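PDB 5DOZ: JamJ from Lyngbya majuscula, which probably uses bound NADPH as an enoyl reductase of a polyketide synthase and takes part in forming a cyclopropane ring. Local coordinates for residues V91-C105 with P117-L129. Sequence-based numbering, arbitrary orientation.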
loop_
_atom_site.group_PDB
_atom_site.type_symbol
_atom_site.label_atom_id
_atom_site.label_comp_id
_atom_site.label_asym_id
_atom_site.label_seq_id
_atom_site.Cartn_x
_atom_site.Cartn_y
_atom_site.Cartn_z
ATOM N N VAL A 91 -15.847 21.530 -8.704
ATOM C CA VAL A 91 -14.554 21.367 -8.036
ATOM C C VAL A 91 -13.906 22.731 -7.827
ATOM O O VAL A 91 -13.725 23.495 -8.781
ATOM C CB VAL A 91 -13.597 20.487 -8.865
ATOM C CG1 VAL A 91 -12.363 20.122 -8.052
ATOM C CG2 VAL A 91 -14.303 19.239 -9.372
ATOM N N SER A 92 -13.541 23.024 -6.582
ATOM C CA SER A 92 -12.978 24.327 -6.228
ATOM C C SER A 92 -11.522 24.278 -5.761
ATOM O O SER A 92 -10.830 25.300 -5.773
ATOM C CB SER A 92 -13.849 25.009 -5.163
ATOM O OG SER A 92 -14.225 24.101 -4.140
ATOM N N GLN A 93 -11.055 23.098 -5.359
ATOM C CA GLN A 93 -9.728 22.983 -4.745
ATOM C C GLN A 93 -8.570 22.706 -5.726
ATOM O O GLN A 93 -7.406 22.675 -5.310
ATOM C CB GLN A 93 -9.742 21.963 -3.590
ATOM C CG GLN A 93 -9.923 20.503 -3.995
ATOM C CD GLN A 93 -11.375 20.038 -4.027
ATOM O OE1 GLN A 93 -12.233 20.652 -4.662
ATOM N NE2 GLN A 93 -11.648 18.928 -3.348
ATOM N N TRP A 94 -8.886 22.536 -7.013
ATOM C CA TRP A 94 -7.883 22.155 -8.015
ATOM C C TRP A 94 -7.906 23.001 -9.291
ATOM O O TRP A 94 -8.957 23.486 -9.721
ATOM C CB TRP A 94 -8.017 20.672 -8.385
ATOM C CG TRP A 94 -7.831 19.724 -7.233
ATOM C CD1 TRP A 94 -8.770 18.873 -6.719
ATOM C CD2 TRP A 94 -6.641 19.525 -6.452
ATOM N NE1 TRP A 94 -8.242 18.161 -5.667
ATOM C CE2 TRP A 94 -6.938 18.540 -5.482
ATOM C CE3 TRP A 94 -5.353 20.083 -6.476
ATOM C CZ2 TRP A 94 -5.998 18.103 -4.543
ATOM C CZ3 TRP A 94 -4.419 19.650 -5.542
ATOM C CH2 TRP A 94 -4.746 18.669 -4.590
ATOM N N GLN A 95 -6.732 23.169 -9.892
ATOM C CA GLN A 95 -6.599 23.839 -11.183
ATOM C C GLN A 95 -5.654 23.066 -12.088
ATOM O O GLN A 95 -4.773 22.341 -11.609
ATOM C CB GLN A 95 -6.070 25.272 -11.011
ATOM C CG GLN A 95 -7.149 26.333 -10.816
ATOM C CD GLN A 95 -7.521 26.552 -9.362
ATOM O OE1 GLN A 95 -7.071 25.827 -8.469
ATOM N NE2 GLN A 95 -8.348 27.561 -9.114
ATOM N N ILE A 96 -5.838 23.232 -13.393
ATOM C CA ILE A 96 -4.889 22.750 -14.392
ATOM C C ILE A 96 -3.467 23.111 -13.958
ATOM O O ILE A 96 -3.205 24.238 -13.528
ATOM C CB ILE A 96 -5.207 23.351 -15.781
ATOM C CG1 ILE A 96 -6.572 22.849 -16.272
ATOM C CG2 ILE A 96 -4.110 23.020 -16.794
ATOM C CD1 ILE A 96 -7.240 23.731 -17.314
ATOM N N GLY A 97 -2.563 22.137 -14.037
ATOM C CA GLY A 97 -1.155 22.364 -13.725
ATOM C C GLY A 97 -0.737 21.861 -12.358
ATOM O O GLY A 97 0.451 21.627 -12.125
ATOM N N ASP A 98 -1.704 21.699 -11.452
ATOM C CA ASP A 98 -1.437 21.179 -10.108
ATOM C C ASP A 98 -0.797 19.795 -10.192
ATOM O O ASP A 98 -1.327 18.892 -10.843
ATOM C CB ASP A 98 -2.722 21.099 -9.270
ATOM C CG ASP A 98 -3.198 22.458 -8.763
ATOM O OD1 ASP A 98 -2.399 23.423 -8.724
ATOM O OD2 ASP A 98 -4.389 22.557 -8.381
ATOM N N GLU A 99 0.353 19.643 -9.545
ATOM C CA GLU A 99 1.035 18.359 -9.492
ATOM C C GLU A 99 0.528 17.577 -8.296
ATOM O O GLU A 99 0.630 18.028 -7.151
ATOM C CB GLU A 99 2.551 18.540 -9.447
ATOM C CG GLU A 99 3.152 18.807 -10.819
ATOM C CD GLU A 99 4.646 19.066 -10.778
ATOM O OE1 GLU A 99 5.308 18.844 -11.814
ATOM O OE2 GLU A 99 5.159 19.489 -9.717
ATOM N N VAL A 100 -0.037 16.407 -8.579
ATOM C CA VAL A 100 -0.826 15.681 -7.598
ATOM C C VAL A 100 -0.420 14.219 -7.514
ATOM O O VAL A 100 0.127 13.654 -8.464
ATOM C CB VAL A 100 -2.350 15.784 -7.891
ATOM C CG1 VAL A 100 -2.830 17.232 -7.800
ATOM C CG2 VAL A 100 -2.698 15.207 -9.259
ATOM N N MET A 101 -0.667 13.627 -6.352
ATOM C CA MET A 101 -0.636 12.190 -6.202
ATOM C C MET A 101 -2.072 11.685 -6.271
ATOM O O MET A 101 -2.990 12.324 -5.740
ATOM C CB MET A 101 0.008 11.805 -4.871
ATOM C CG MET A 101 1.467 12.228 -4.747
ATOM S SD MET A 101 2.064 12.105 -3.056
ATOM C CE MET A 101 1.269 13.508 -2.305
ATOM N N VAL A 102 -2.270 10.559 -6.953
ATOM C CA VAL A 102 -3.574 9.915 -6.987
ATOM C C VAL A 102 -3.558 8.770 -5.984
ATOM O O VAL A 102 -2.557 8.074 -5.853
ATOM C CB VAL A 102 -3.931 9.362 -8.387
ATOM C CG1 VAL A 102 -5.339 8.784 -8.378
ATOM C CG2 VAL A 102 -3.807 10.440 -9.455
ATOM N N ILE A 103 -4.664 8.600 -5.263
ATOM C CA ILE A 103 -4.812 7.497 -4.314
ATOM C C ILE A 103 -6.197 6.873 -4.459
ATOM O O ILE A 103 -7.213 7.563 -4.371
ATOM C CB ILE A 103 -4.623 7.942 -2.838
ATOM C CG1 ILE A 103 -3.548 9.030 -2.695
ATOM C CG2 ILE A 103 -4.295 6.747 -1.952
ATOM C CD1 ILE A 103 -4.106 10.422 -2.491
ATOM N N GLY A 104 -6.224 5.568 -4.705
ATOM C CA GLY A 104 -7.447 4.786 -4.594
ATOM C C GLY A 104 -8.313 4.682 -5.833
ATOM O O GLY A 104 -9.488 4.335 -5.738
ATOM N N CYS A 105 -7.735 4.988 -6.992
ATOM C CA CYS A 105 -8.391 4.755 -8.271
ATOM C C CYS A 105 -8.172 3.292 -8.666
ATOM O O CYS A 105 -7.476 2.560 -7.963
ATOM C CB CYS A 105 -7.805 5.684 -9.328
ATOM S SG CYS A 105 -6.028 5.475 -9.569
ATOM N N PRO A 117 -11.989 14.704 -7.018
ATOM C CA PRO A 117 -11.000 15.539 -6.333
ATOM C C PRO A 117 -10.693 15.056 -4.913
ATOM O O PRO A 117 -9.747 15.541 -4.296
ATOM C CB PRO A 117 -11.670 16.917 -6.285
ATOM C CG PRO A 117 -13.125 16.641 -6.407
ATOM C CD PRO A 117 -13.218 15.457 -7.327
ATOM N N ASN A 118 -11.494 14.124 -4.400
ATOM C CA ASN A 118 -11.254 13.524 -3.077
ATOM C C ASN A 118 -10.204 12.410 -3.143
ATOM O O ASN A 118 -9.691 11.959 -2.115
ATOM C CB ASN A 118 -12.561 12.985 -2.474
ATOM C CG ASN A 118 -13.502 14.093 -1.991
ATOM O OD1 ASN A 118 -13.093 15.023 -1.291
ATOM N ND2 ASN A 118 -14.773 13.975 -2.340
ATOM N N ASN A 119 -9.887 11.975 -4.360
ATOM C CA ASN A 119 -8.841 10.985 -4.583
ATOM C C ASN A 119 -7.471 11.604 -4.878
ATOM O O ASN A 119 -6.525 10.902 -5.230
ATOM C CB ASN A 119 -9.265 10.013 -5.688
ATOM C CG ASN A 119 -10.372 9.076 -5.240
ATOM O OD1 ASN A 119 -11.528 9.482 -5.090
ATOM N ND2 ASN A 119 -10.021 7.818 -5.003
ATOM N N LEU A 120 -7.365 12.918 -4.696
ATOM C CA LEU A 120 -6.135 13.644 -5.017
ATOM C C LEU A 120 -5.566 14.386 -3.816
ATOM O O LEU A 120 -6.302 14.971 -3.027
ATOM C CB LEU A 120 -6.389 14.656 -6.144
ATOM C CG LEU A 120 -6.974 14.183 -7.480
ATOM C CD1 LEU A 120 -7.251 15.393 -8.356
ATOM C CD2 LEU A 120 -6.032 13.222 -8.190
ATOM N N VAL A 121 -4.245 14.364 -3.688
ATOM C CA VAL A 121 -3.569 15.219 -2.718
ATOM C C VAL A 121 -2.435 15.954 -3.422
ATOM O O VAL A 121 -1.976 15.523 -4.483
ATOM C CB VAL A 121 -3.057 14.444 -1.471
ATOM C CG1 VAL A 121 -4.213 13.844 -0.686
ATOM C CG2 VAL A 121 -2.058 13.364 -1.856
ATOM N N ALA A 122 -2.007 17.071 -2.844
ATOM C CA ALA A 122 -0.904 17.857 -3.398
ATOM C C ALA A 122 0.413 17.119 -3.241
ATOM O O ALA A 122 0.677 16.533 -2.190
ATOM C CB ALA A 122 -0.829 19.218 -2.720
ATOM N N LYS A 123 1.229 17.134 -4.291
ATOM C CA LYS A 123 2.591 16.625 -4.193
ATOM C C LYS A 123 3.432 17.590 -3.355
ATOM O O LYS A 123 3.343 18.809 -3.541
ATOM C CB LYS A 123 3.220 16.456 -5.580
ATOM C CG LYS A 123 4.559 15.721 -5.561
ATOM C CD LYS A 123 5.279 15.755 -6.901
ATOM C CE LYS A 123 6.330 16.856 -6.956
ATOM N NZ LYS A 123 5.752 18.220 -7.093
ATOM N N PRO A 124 4.240 17.051 -2.420
ATOM C CA PRO A 124 5.225 17.872 -1.712
ATOM C C PRO A 124 6.238 18.435 -2.704
ATOM O O PRO A 124 6.926 17.671 -3.382
ATOM C CB PRO A 124 5.902 16.878 -0.764
ATOM C CG PRO A 124 4.949 15.745 -0.638
ATOM C CD PRO A 124 4.274 15.648 -1.970
ATOM N N ALA A 125 6.312 19.761 -2.784
ATOM C CA ALA A 125 7.064 20.463 -3.831
ATOM C C ALA A 125 8.563 20.184 -3.822
ATOM O O ALA A 125 9.216 20.274 -4.864
ATOM C CB ALA A 125 6.801 21.963 -3.752
ATOM N N ASN A 126 9.105 19.849 -2.651
ATOM C CA ASN A 126 10.528 19.529 -2.516
ATOM C C ASN A 126 10.913 18.142 -3.057
ATOM O O ASN A 126 12.099 17.821 -3.155
ATOM C CB ASN A 126 10.969 19.664 -1.054
ATOM C CG ASN A 126 10.287 18.658 -0.149
ATOM O OD1 ASN A 126 9.053 18.608 -0.067
ATOM N ND2 ASN A 126 11.082 17.839 0.528
ATOM N N LEU A 127 9.914 17.331 -3.408
ATOM C CA LEU A 127 10.152 15.984 -3.941
ATOM C C LEU A 127 10.029 15.918 -5.459
ATOM O O LEU A 127 9.347 16.741 -6.071
ATOM C CB LEU A 127 9.182 14.974 -3.315
ATOM C CG LEU A 127 9.321 14.647 -1.826
ATOM C CD1 LEU A 127 8.160 13.778 -1.378
ATOM C CD2 LEU A 127 10.646 13.963 -1.522
ATOM N N LYS A 128 10.697 14.932 -6.055
ATOM C CA LYS A 128 10.539 14.625 -7.473
ATOM C C LYS A 128 9.272 13.803 -7.667
ATOM O O LYS A 128 8.848 13.095 -6.750
ATOM C CB LYS A 128 11.741 13.829 -7.989
ATOM C CG LYS A 128 13.046 14.606 -8.085
ATOM C CD LYS A 128 14.141 13.736 -8.693
ATOM C CE LYS A 128 15.396 14.537 -9.015
ATOM N NZ LYS A 128 16.210 14.827 -7.799
ATOM N N LEU A 129 8.680 13.885 -8.859
ATOM C CA LEU A 129 7.469 13.128 -9.185
ATOM C C LEU A 129 7.635 11.657 -8.831
ATOM O O LEU A 129 6.770 11.062 -8.188
ATOM C CB LEU A 129 7.116 13.252 -10.676
ATOM C CG LEU A 129 6.538 14.552 -11.246
ATOM C CD1 LEU A 129 6.317 14.407 -12.746
ATOM C CD2 LEU A 129 5.244 14.969 -10.567
HETATM O O HOH W 1 -9.437 17.621 -2.339
#
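Strands 99-103 and 120-122 pair antiparallel at one end of the mixed sheet in the GroES-like half of the enoyl reductase, where M101 and V121 exchange both backbone hydrogen bonds (M101 N to V121 O 3.0 Å). N119 extends the pairing: its O accepts from I103 N, while its short amide reaches back to give ND2 to I103 O at 2.9 Å. W94, broad with a polar edge, lays its indole against P117 and L120 from the loop before strand 99-103. L120 CD1 sits over the five-membered ring, 4.1 Å from its centroid, in a CH-pi contact. At the ring edge NE1 gives P117 O a weak but nearly straight bond (3.3 Å, 166°), and a water links the same oxygen to Q93 NE2. With alanine in place of W94, L120 and P117 would probably lose the indole's cover and P117 O its indole donor. On the M101 face, the flexible M101 chain turns at chi3 (-74°) and presses CE against V121 CG2 at a tight 3.4 Å, beside W292 of helix 287-293. Just beyond strand 120-122, long K123 brings NZ 3.0 Å from E99 OE2, above the carboxylate plane, in a salt bridge. This strand pair belongs to the mixed sheet of the GroES-like domain, as in other medium-chain dehydrogenases and reductases.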